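Local coordinates for protein cruciferin (Brassica napus, PDB 3KGL) that probably serves as a seed storage protein, a hexameric 11S globulin that holds a nutrient reserve in the seed, at residues A[9-15]-A[36-40]; A[346-352]-A[394-400]. All coordinates share one frame; numbering follows the deposited sequence.

Contact 1: A[9-15]-A[36-40]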
ATOM      1  N   LEU A   9      -1.372 -21.350   7.412  1.00 36.69           N
ATOM      2  CA  LEU A   9      -1.064 -22.468   6.523  1.00 13.83           C
ATOM      3  C   LEU A   9      -0.429 -23.575   7.328  1.00 68.35           C
ATOM      4  O   LEU A   9       0.504 -23.333   8.108  1.00 61.42           O
ATOM      5  CB  LEU A   9      -0.042 -22.050   5.479  1.00 23.55           C
ATOM      6  CG  LEU A   9      -0.502 -21.514   4.134  1.00 26.56           C
ATOM      7  CD1 LEU A   9      -1.775 -20.727   4.278  1.00 20.07           C
ATOM      8  CD2 LEU A   9       0.621 -20.684   3.581  1.00 14.20           C
ATOM      9  N   ASP A  10      -0.912 -24.795   7.120  1.00 71.45           N
ATOM     10  CA  ASP A  10      -0.426 -25.932   7.885  1.00 48.03           C
ATOM     11  C   ASP A  10       0.263 -26.935   6.991  1.00 34.89           C
ATOM     12  O   ASP A  10       1.026 -27.770   7.457  1.00 29.13           O
ATOM     13  CB  ASP A  10      -1.569 -26.562   8.669  1.00 32.88           C
ATOM     14  CG  ASP A  10      -1.883 -25.793   9.951  1.00110.09           C
ATOM     15  OD1 ASP A  10      -1.011 -25.741  10.863  1.00 54.08           O
ATOM     16  OD2 ASP A  10      -3.003 -25.239  10.036  1.00 58.52           O
ATOM     17  N   GLN A  11       0.016 -26.811   5.694  1.00 32.13           N
ATOM     18  CA  GLN A  11       0.632 -27.683   4.721  1.00 19.27           C
ATOM     19  C   GLN A  11       0.798 -26.967   3.386  1.00 28.71           C
ATOM     20  O   GLN A  11      -0.174 -26.454   2.832  1.00 55.78           O
ATOM     21  CB  GLN A  11      -0.235 -28.920   4.548  1.00 34.11           C
ATOM     22  CG  GLN A  11       0.486 -30.136   4.013  1.00 62.48           C
ATOM     23  CD  GLN A  11      -0.456 -31.078   3.294  1.00 86.19           C
ATOM     24  OE1 GLN A  11      -1.658 -30.821   3.204  1.00 63.27           O
ATOM     25  NE2 GLN A  11       0.088 -32.171   2.770  1.00121.83           N
ATOM     26  N   LEU A  12       2.032 -26.912   2.885  1.00 25.50           N
ATOM     27  CA  LEU A  12       2.302 -26.389   1.543  1.00 39.58           C
ATOM     28  C   LEU A  12       2.629 -27.549   0.619  1.00 37.37           C
ATOM     29  O   LEU A  12       3.074 -28.596   1.073  1.00 42.32           O
ATOM     30  CB  LEU A  12       3.481 -25.411   1.529  1.00 32.67           C
ATOM     31  CG  LEU A  12       3.768 -24.437   2.679  1.00 70.43           C
ATOM     32  CD1 LEU A  12       5.250 -24.068   2.721  1.00 30.90           C
ATOM     33  CD2 LEU A  12       2.912 -23.190   2.581  1.00 39.51           C
ATOM     34  N   ASN A  13       2.428 -27.352  -0.677  1.00 46.82           N
ATOM     35  CA  ASN A  13       2.687 -28.397  -1.660  1.00 40.91           C
ATOM     36  C   ASN A  13       3.424 -27.880  -2.888  1.00 23.97           C
ATOM     37  O   ASN A  13       3.187 -26.762  -3.328  1.00 62.94           O
ATOM     38  CB  ASN A  13       1.371 -29.042  -2.113  1.00 71.04           C
ATOM     39  CG  ASN A  13       0.680 -29.813  -1.004  1.00 74.15           C
ATOM     40  OD1 ASN A  13      -0.531 -29.702  -0.819  1.00 81.57           O
ATOM     41  ND2 ASN A  13       1.447 -30.604  -0.262  1.00 77.56           N
ATOM     42  N   ALA A  14       4.315 -28.693  -3.442  1.00 22.19           N
ATOM     43  CA  ALA A  14       4.850 -28.417  -4.765  1.00 32.67           C
ATOM     44  C   ALA A  14       3.685 -28.285  -5.756  1.00 53.40           C
ATOM     45  O   ALA A  14       2.917 -29.228  -5.947  1.00 21.60           O
ATOM     46  CB  ALA A  14       5.773 -29.522  -5.186  1.00 16.60           C
ATOM     47  N   LEU A  15       3.562 -27.118  -6.387  1.00 34.41           N
ATOM     48  CA  LEU A  15       2.393 -26.805  -7.206  1.00 23.77           C
ATOM     49  C   LEU A  15       2.675 -26.829  -8.705  1.00 52.64           C
ATOM     50  O   LEU A  15       3.805 -26.601  -9.151  1.00 32.69           O
ATOM     51  CB  LEU A  15       1.847 -25.424  -6.838  1.00 38.64           C
ATOM     52  CG  LEU A  15       1.271 -25.193  -5.442  1.00 37.83           C
ATOM     53  CD1 LEU A  15       1.226 -23.703  -5.127  1.00 31.65           C
ATOM     54  CD2 LEU A  15      -0.103 -25.811  -5.347  1.00 32.43           C
ATOM     55  N   PRO A  36      -4.853 -21.518  -1.075  1.00 63.89           N
ATOM     56  CA  PRO A  36      -4.481 -20.850   0.177  1.00 34.34           C
ATOM     57  C   PRO A  36      -3.010 -20.474   0.186  1.00 24.01           C
ATOM     58  O   PRO A  36      -2.676 -19.337   0.455  1.00 43.90           O
ATOM     59  CB  PRO A  36      -4.776 -21.910   1.220  1.00 16.99           C
ATOM     60  CG  PRO A  36      -5.961 -22.634   0.632  1.00 48.77           C
ATOM     61  CD  PRO A  36      -5.677 -22.714  -0.837  1.00 37.83           C
ATOM     62  N   GLN A  37      -2.148 -21.421  -0.139  1.00 45.64           N
ATOM     63  CA  GLN A  37      -0.705 -21.195  -0.196  1.00 38.02           C
ATOM     64  C   GLN A  37      -0.254 -20.055  -1.123  1.00 54.14           C
ATOM     65  O   GLN A  37       0.689 -19.322  -0.797  1.00 38.11           O
ATOM     66  CB  GLN A  37      -0.026 -22.508  -0.581  1.00 58.40           C
ATOM     67  CG  GLN A  37       1.261 -22.393  -1.344  1.00 35.08           C
ATOM     68  CD  GLN A  37       1.808 -23.764  -1.702  1.00 92.18           C
ATOM     69  OE1 GLN A  37       2.894 -23.885  -2.274  1.00 59.34           O
ATOM     70  NE2 GLN A  37       1.050 -24.813  -1.363  1.00 58.15           N
ATOM     71  N   LEU A  38      -0.907 -19.906  -2.274  1.00 39.83           N
ATOM     72  CA  LEU A  38      -0.554 -18.827  -3.200  1.00 48.77           C
ATOM     73  C   LEU A  38      -1.182 -17.496  -2.804  1.00 49.90           C
ATOM     74  O   LEU A  38      -0.582 -16.442  -3.009  1.00 56.12           O
ATOM     75  CB  LEU A  38      -0.906 -19.175  -4.650  1.00 16.00           C
ATOM     76  CG  LEU A  38       0.218 -19.825  -5.456  1.00 29.34           C
ATOM     77  CD1 LEU A  38      -0.076 -19.735  -6.937  1.00 20.73           C
ATOM     78  CD2 LEU A  38       1.535 -19.147  -5.149  1.00 34.75           C
ATOM     79  N   ARG A  39      -2.386 -17.558  -2.240  1.00 33.04           N
ATOM     80  CA  ARG A  39      -3.113 -16.369  -1.799  1.00 25.05           C
ATOM     81  C   ARG A  39      -2.351 -15.607  -0.712  1.00 18.77           C
ATOM     82  O   ARG A  39      -2.256 -14.383  -0.755  1.00 59.90           O
ATOM     83  CB  ARG A  39      -4.523 -16.753  -1.337  1.00 24.26           C
ATOM     84  CG  ARG A  39      -5.347 -15.644  -0.704  1.00 35.57           C
ATOM     85  CD  ARG A  39      -6.845 -15.962  -0.794  1.00 89.73           C
ATOM     86  NE  ARG A  39      -7.183 -17.205  -0.105  1.00126.64           N
ATOM     87  CZ  ARG A  39      -8.224 -17.981  -0.404  1.00118.60           C
ATOM     88  NH1 ARG A  39      -9.045 -17.652  -1.398  1.00 88.89           N
ATOM     89  NH2 ARG A  39      -8.434 -19.097   0.290  1.00 62.67           N
ATOM     90  N   CYS A  40      -1.796 -16.338   0.246  1.00 24.76           N
ATOM     91  CA  CYS A  40      -0.927 -15.758   1.263  1.00 27.47           C
ATOM     92  C   CYS A  40       0.206 -14.932   0.656  1.00  9.91           C
ATOM     93  O   CYS A  40       0.367 -13.760   0.981  1.00 37.71           O
ATOM     94  CB  CYS A  40      -0.355 -16.859   2.171  1.00 38.56           C
ATOM     95  SG  CYS A  40       0.933 -16.347   3.377  1.00 41.24           S
TER

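Contact 2: A[346-352]-A[394-400]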
ATOM      1  N   ALA A 346       8.245 -15.244  -0.878  1.00 49.21           N
ATOM      2  CA  ALA A 346       8.958 -15.870  -1.977  1.00 21.80           C
ATOM      3  C   ALA A 346       8.039 -16.794  -2.751  1.00 35.34           C
ATOM      4  O   ALA A 346       6.986 -17.202  -2.262  1.00 37.88           O
ATOM      5  CB  ALA A 346      10.164 -16.637  -1.458  1.00 78.75           C
ATOM      6  N   VAL A 347       8.442 -17.098  -3.976  1.00 14.56           N
ATOM      7  CA  VAL A 347       7.791 -18.116  -4.784  1.00 20.38           C
ATOM      8  C   VAL A 347       8.902 -18.830  -5.558  1.00 54.31           C
ATOM      9  O   VAL A 347       9.693 -18.198  -6.253  1.00 45.68           O
ATOM     10  CB  VAL A 347       6.686 -17.502  -5.670  1.00 37.00           C
ATOM     11  CG1 VAL A 347       6.809 -17.925  -7.134  1.00 18.31           C
ATOM     12  CG2 VAL A 347       5.307 -17.797  -5.072  1.00 12.85           C
ATOM     13  N   LEU A 348       9.002 -20.143  -5.373  1.00 54.54           N
ATOM     14  CA  LEU A 348      10.163 -20.892  -5.839  1.00 30.48           C
ATOM     15  C   LEU A 348       9.806 -21.818  -6.983  1.00 51.88           C
ATOM     16  O   LEU A 348       8.845 -22.592  -6.905  1.00 38.71           O
ATOM     17  CB  LEU A 348      10.764 -21.703  -4.699  1.00 18.77           C
ATOM     18  CG  LEU A 348      11.951 -22.593  -5.061  1.00 21.70           C
ATOM     19  CD1 LEU A 348      12.841 -22.789  -3.848  1.00 24.72           C
ATOM     20  CD2 LEU A 348      11.498 -23.936  -5.596  1.00 21.33           C
ATOM     21  N   TYR A 349      10.599 -21.751  -8.040  1.00 21.75           N
ATOM     22  CA  TYR A 349      10.348 -22.569  -9.216  1.00 49.11           C
ATOM     23  C   TYR A 349      11.594 -23.375  -9.541  1.00 67.87           C
ATOM     24  O   TYR A 349      12.702 -22.833  -9.582  1.00 50.44           O
ATOM     25  CB  TYR A 349       9.927 -21.676 -10.390  1.00 49.62           C
ATOM     26  CG  TYR A 349       9.643 -22.367 -11.707  1.00 16.03           C
ATOM     27  CD1 TYR A 349       8.391 -22.895 -11.989  1.00 18.10           C
ATOM     28  CD2 TYR A 349      10.622 -22.443 -12.692  1.00 37.61           C
ATOM     29  CE1 TYR A 349       8.129 -23.514 -13.214  1.00 19.95           C
ATOM     30  CE2 TYR A 349      10.376 -23.053 -13.913  1.00 33.75           C
ATOM     31  CZ  TYR A 349       9.129 -23.582 -14.172  1.00 44.04           C
ATOM     32  OH  TYR A 349       8.904 -24.177 -15.392  1.00 43.47           O
ATOM     33  N   VAL A 350      11.408 -24.678  -9.739  1.00 35.55           N
ATOM     34  CA  VAL A 350      12.500 -25.554 -10.119  1.00 23.00           C
ATOM     35  C   VAL A 350      12.601 -25.554 -11.641  1.00 47.77           C
ATOM     36  O   VAL A 350      11.608 -25.781 -12.328  1.00 34.51           O
ATOM     37  CB  VAL A 350      12.234 -26.974  -9.613  1.00 49.72           C
ATOM     38  CG1 VAL A 350      13.382 -27.919  -9.987  1.00 33.60           C
ATOM     39  CG2 VAL A 350      12.027 -26.939  -8.127  1.00 29.49           C
ATOM     40  N   THR A 351      13.785 -25.271 -12.174  1.00 43.66           N
ATOM     41  CA  THR A 351      13.964 -25.297 -13.621  1.00 28.72           C
ATOM     42  C   THR A 351      14.695 -26.560 -14.044  1.00 42.66           C
ATOM     43  O   THR A 351      14.662 -26.932 -15.211  1.00 61.90           O
ATOM     44  CB  THR A 351      14.716 -24.051 -14.163  1.00 52.65           C
ATOM     45  OG1 THR A 351      16.041 -23.988 -13.621  1.00 43.13           O
ATOM     46  CG2 THR A 351      13.971 -22.784 -13.819  1.00 28.80           C
ATOM     47  N   ASP A 352      15.335 -27.228 -13.087  1.00 46.95           N
ATOM     48  CA  ASP A 352      16.180 -28.373 -13.400  1.00 34.21           C
ATOM     49  C   ASP A 352      16.430 -29.266 -12.194  1.00 47.38           C
ATOM     50  O   ASP A 352      16.956 -28.821 -11.171  1.00 35.32           O
ATOM     51  CB  ASP A 352      17.522 -27.892 -13.950  1.00 62.55           C
ATOM     52  CG  ASP A 352      17.400 -27.257 -15.319  1.00 82.87           C
ATOM     53  OD1 ASP A 352      16.986 -27.988 -16.249  1.00 47.64           O
ATOM     54  OD2 ASP A 352      17.718 -26.042 -15.460  1.00 51.29           O
ATOM     55  N   GLN A 394      22.433 -31.972 -10.668  1.00 49.82           N
ATOM     56  CA  GLN A 394      22.436 -30.598 -10.183  1.00 52.49           C
ATOM     57  C   GLN A 394      21.036 -30.003 -10.092  1.00 43.68           C
ATOM     58  O   GLN A 394      20.161 -30.284 -10.914  1.00 57.98           O
ATOM     59  CB  GLN A 394      23.392 -29.710 -10.973  1.00 52.69           C
ATOM     60  CG  GLN A 394      22.809 -29.050 -12.204  1.00 35.36           C
ATOM     61  CD  GLN A 394      23.807 -28.088 -12.836  1.00110.43           C
ATOM     62  OE1 GLN A 394      24.685 -27.538 -12.148  1.00 55.68           O
ATOM     63  NE2 GLN A 394      23.685 -27.888 -14.150  1.00 34.78           N
ATOM     64  N   PHE A 395      20.843 -29.203  -9.049  1.00 40.46           N
ATOM     65  CA  PHE A 395      19.576 -28.543  -8.762  1.00 51.80           C
ATOM     66  C   PHE A 395      19.634 -27.093  -9.218  1.00 26.00           C
ATOM     67  O   PHE A 395      20.578 -26.379  -8.897  1.00 64.30           O
ATOM     68  CB  PHE A 395      19.315 -28.585  -7.255  1.00 28.50           C
ATOM     69  CG  PHE A 395      17.979 -28.050  -6.860  1.00 45.78           C
ATOM     70  CD1 PHE A 395      16.820 -28.569  -7.419  1.00 39.11           C
ATOM     71  CD2 PHE A 395      17.873 -27.039  -5.924  1.00 21.17           C
ATOM     72  CE1 PHE A 395      15.570 -28.080  -7.051  1.00 45.40           C
ATOM     73  CE2 PHE A 395      16.627 -26.550  -5.558  1.00 29.10           C
ATOM     74  CZ  PHE A 395      15.473 -27.071  -6.129  1.00 18.45           C
ATOM     75  N   ARG A 396      18.639 -26.647  -9.975  1.00 38.80           N
ATOM     76  CA  ARG A 396      18.601 -25.244 -10.376  1.00 59.49           C
ATOM     77  C   ARG A 396      17.196 -24.700 -10.295  1.00 52.29           C
ATOM     78  O   ARG A 396      16.231 -25.373 -10.653  1.00 36.04           O
ATOM     79  CB  ARG A 396      19.166 -25.057 -11.774  1.00 32.48           C
ATOM     80  CG  ARG A 396      20.212 -26.066 -12.088  1.00 43.02           C
ATOM     81  CD  ARG A 396      21.185 -25.558 -13.097  1.00 61.75           C
ATOM     82  NE  ARG A 396      20.551 -25.046 -14.297  1.00 41.59           N
ATOM     83  CZ  ARG A 396      21.099 -24.100 -15.043  1.00 90.61           C
ATOM     84  NH1 ARG A 396      20.479 -23.668 -16.139  1.00 97.02           N
ATOM     85  NH2 ARG A 396      22.268 -23.582 -14.670  1.00 39.75           N
ATOM     86  N   TRP A 397      17.089 -23.468  -9.824  1.00 35.80           N
ATOM     87  CA  TRP A 397      15.791 -22.925  -9.491  1.00 29.88           C
ATOM     88  C   TRP A 397      15.813 -21.414  -9.570  1.00 31.71           C
ATOM     89  O   TRP A 397      16.873 -20.802  -9.654  1.00 54.56           O
ATOM     90  CB  TRP A 397      15.377 -23.395  -8.087  1.00 33.33           C
ATOM     91  CG  TRP A 397      16.038 -22.666  -6.914  1.00 23.44           C
ATOM     92  CD1 TRP A 397      15.457 -21.741  -6.107  1.00 45.26           C
ATOM     93  CD2 TRP A 397      17.379 -22.830  -6.424  1.00 28.59           C
ATOM     94  NE1 TRP A 397      16.339 -21.309  -5.160  1.00 39.30           N
ATOM     95  CE2 TRP A 397      17.527 -21.965  -5.327  1.00 40.38           C
ATOM     96  CE3 TRP A 397      18.464 -23.621  -6.805  1.00 47.96           C
ATOM     97  CZ2 TRP A 397      18.713 -21.867  -4.607  1.00 51.05           C
ATOM     98  CZ3 TRP A 397      19.638 -23.529  -6.087  1.00 23.48           C
ATOM     99  CH2 TRP A 397      19.754 -22.658  -4.999  1.00 45.67           C
ATOM    100  N   ILE A 398      14.629 -20.820  -9.548  1.00 42.33           N
ATOM    101  CA  ILE A 398      14.497 -19.376  -9.547  1.00 40.50           C
ATOM    102  C   ILE A 398      13.474 -18.989  -8.460  1.00 29.42           C
ATOM    103  O   ILE A 398      12.368 -19.523  -8.447  1.00 56.59           O
ATOM    104  CB  ILE A 398      14.105 -18.872 -10.978  1.00 37.14           C
ATOM    105  CG1 ILE A 398      14.901 -17.624 -11.374  1.00 61.90           C
ATOM    106  CG2 ILE A 398      12.609 -18.682 -11.125  1.00 47.16           C
ATOM    107  CD1 ILE A 398      14.904 -16.497 -10.346  1.00 33.26           C
ATOM    108  N   GLU A 399      13.872 -18.128  -7.513  1.00 28.73           N
ATOM    109  CA  GLU A 399      12.951 -17.542  -6.521  1.00 25.62           C
ATOM    110  C   GLU A 399      12.527 -16.126  -6.932  1.00 25.78           C
ATOM    111  O   GLU A 399      13.361 -15.316  -7.316  1.00 32.85           O
ATOM    112  CB  GLU A 399      13.602 -17.446  -5.140  1.00 17.31           C
ATOM    113  CG  GLU A 399      14.191 -18.735  -4.575  1.00 38.33           C
ATOM    114  CD  GLU A 399      14.862 -18.531  -3.210  1.00 61.57           C
ATOM    115  OE1 GLU A 399      14.391 -17.675  -2.422  1.00 48.90           O
ATOM    116  OE2 GLU A 399      15.860 -19.233  -2.919  1.00 36.73           O
ATOM    117  N   PHE A 400      11.235 -15.828  -6.844  1.00 34.52           N
ATOM    118  CA  PHE A 400      10.740 -14.462  -7.015  1.00 32.03           C
ATOM    119  C   PHE A 400      10.263 -13.909  -5.677  1.00 31.21           C
ATOM    120  O   PHE A 400       9.256 -14.361  -5.148  1.00 25.87           O
ATOM    121  CB  PHE A 400       9.572 -14.412  -7.998  1.00 16.78           C
ATOM    122  CG  PHE A 400       9.949 -14.702  -9.417  1.00 30.88           C
ATOM    123  CD1 PHE A 400      10.664 -13.783 -10.163  1.00 60.98           C
ATOM    124  CD2 PHE A 400       9.569 -15.881 -10.017  1.00 48.09           C
ATOM    125  CE1 PHE A 400      11.002 -14.044 -11.482  1.00 46.24           C
ATOM    126  CE2 PHE A 400       9.903 -16.145 -11.334  1.00 62.37           C
ATOM    127  CZ  PHE A 400      10.621 -15.224 -12.065  1.00 38.27           C
TER

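Contact 1: A[9-15]-A[36-40]
Leu9 and Gln37 meet where the N-terminal loop lies along the start of helix 36-41. The apolar part begins with the two methyls of Leu9, which rest against the first turn: CD2 sits 4.0 Å from Gln37 CA and 4.2 Å from Cys40 CB, while CD1 leans toward the ring of Pro36, 4.4 Å from its CB. At the far end of residues 9-15, Leu15 reaches back, its CD1 4.0 Å from Leu38 CG and equally far from Gln37 CG. The polar part rests on Gln37. With CG roughly anti to the backbone N (chi1 150°) and the chain extended beyond it, the side chain spans the gap to the loop and brings its terminal amide beside the backbone N and O of Asn13. Leu12 CB and Leu15 CD1 border that amide, the latter coming from the direction opposite to Gln37. A covalent tie completes the set, since Cys40 SG is in a disulfide with Cys7, just upstream of Leu9. Backbone hydrogen bonds from Leu12 to Val367 and Leu15 to Leu377 tie this loop of the N-terminal cupin half to the C-terminal cupin domain. Leucine packing, the disulfide and these bonds thus hold the irregular loop, with one amide lodged among its backbone polar groups.

Contact 2: A[346-352]-A[394-400]
Strands 346-352 and 394-401 are antiparallel neighbours in the C-terminal cupin beta-barrel, and a classic beta bulge shifts their register by one residue. Tyr349 and Ile398 form a hydrogen-bonded pair, with Tyr349 N to Ile398 O at 2.9 Å and Ile398 N to Tyr349 O at 2.8 Å. At the bulge, Thr351 N (2.9 Å) and Asp352 N (3.2 Å) both donate to Arg396 O from the same face of its carbonyl plane. Here the side chains of Asp352 and Arg396 run side by side. Arg396 NE forms a nearly straight salt bridge to Asp352 OD2 (3.2 Å, 171°), which lies in the guanidinium plane, although NE stands above the carboxylate plane. Arg396 NH2 bonds to Ser329 on strand 324-331. A leucine in place of Arg396 would probably leave the Asp352 carboxylate without its salt-bridge mate and Ser329 without this partner. On the opposite sheet face, Leu348 CD1 packs 3.6 Å from Trp397 CD1, and Val350 CG1 meets Phe395 CE1 at 3.7 Å. Phe395 CE2 also lies over one face of the indole, toward its rim. Trp397 CG stands between the backbone N and the carbonyl carbon (chi1 78°), turning the indole so that NE1 donates in the ring plane to Glu399 OE2 (3.1 Å). Polar groups are therefore matched locally: one carbonyl takes both bulge N-H groups, and the buried indole N-H is taken by a carboxylate on its own strand.

Contact 1 comes first along the chain and closes before contact 2 opens; the former lies in the N-terminal cupin range, the latter in the C-terminal one. Their centres are only 16 Å apart, and they touch where Leu38 CD2 packs 4.0 Å from Val347 CG2. Strand 377-380 lies next to both: it borders strand 346-352 in the sheet, and the N-terminal loop bonds to its backbone. From the N-terminal cupin domain, strands 65-71 and 173-180 supply residues that pack on Tyr349, Ile398 and Phe400. The two contacts thus belong to the junction of the cupin domains, where the N-terminal loop and helix 36-41 lie against the C-terminal domain.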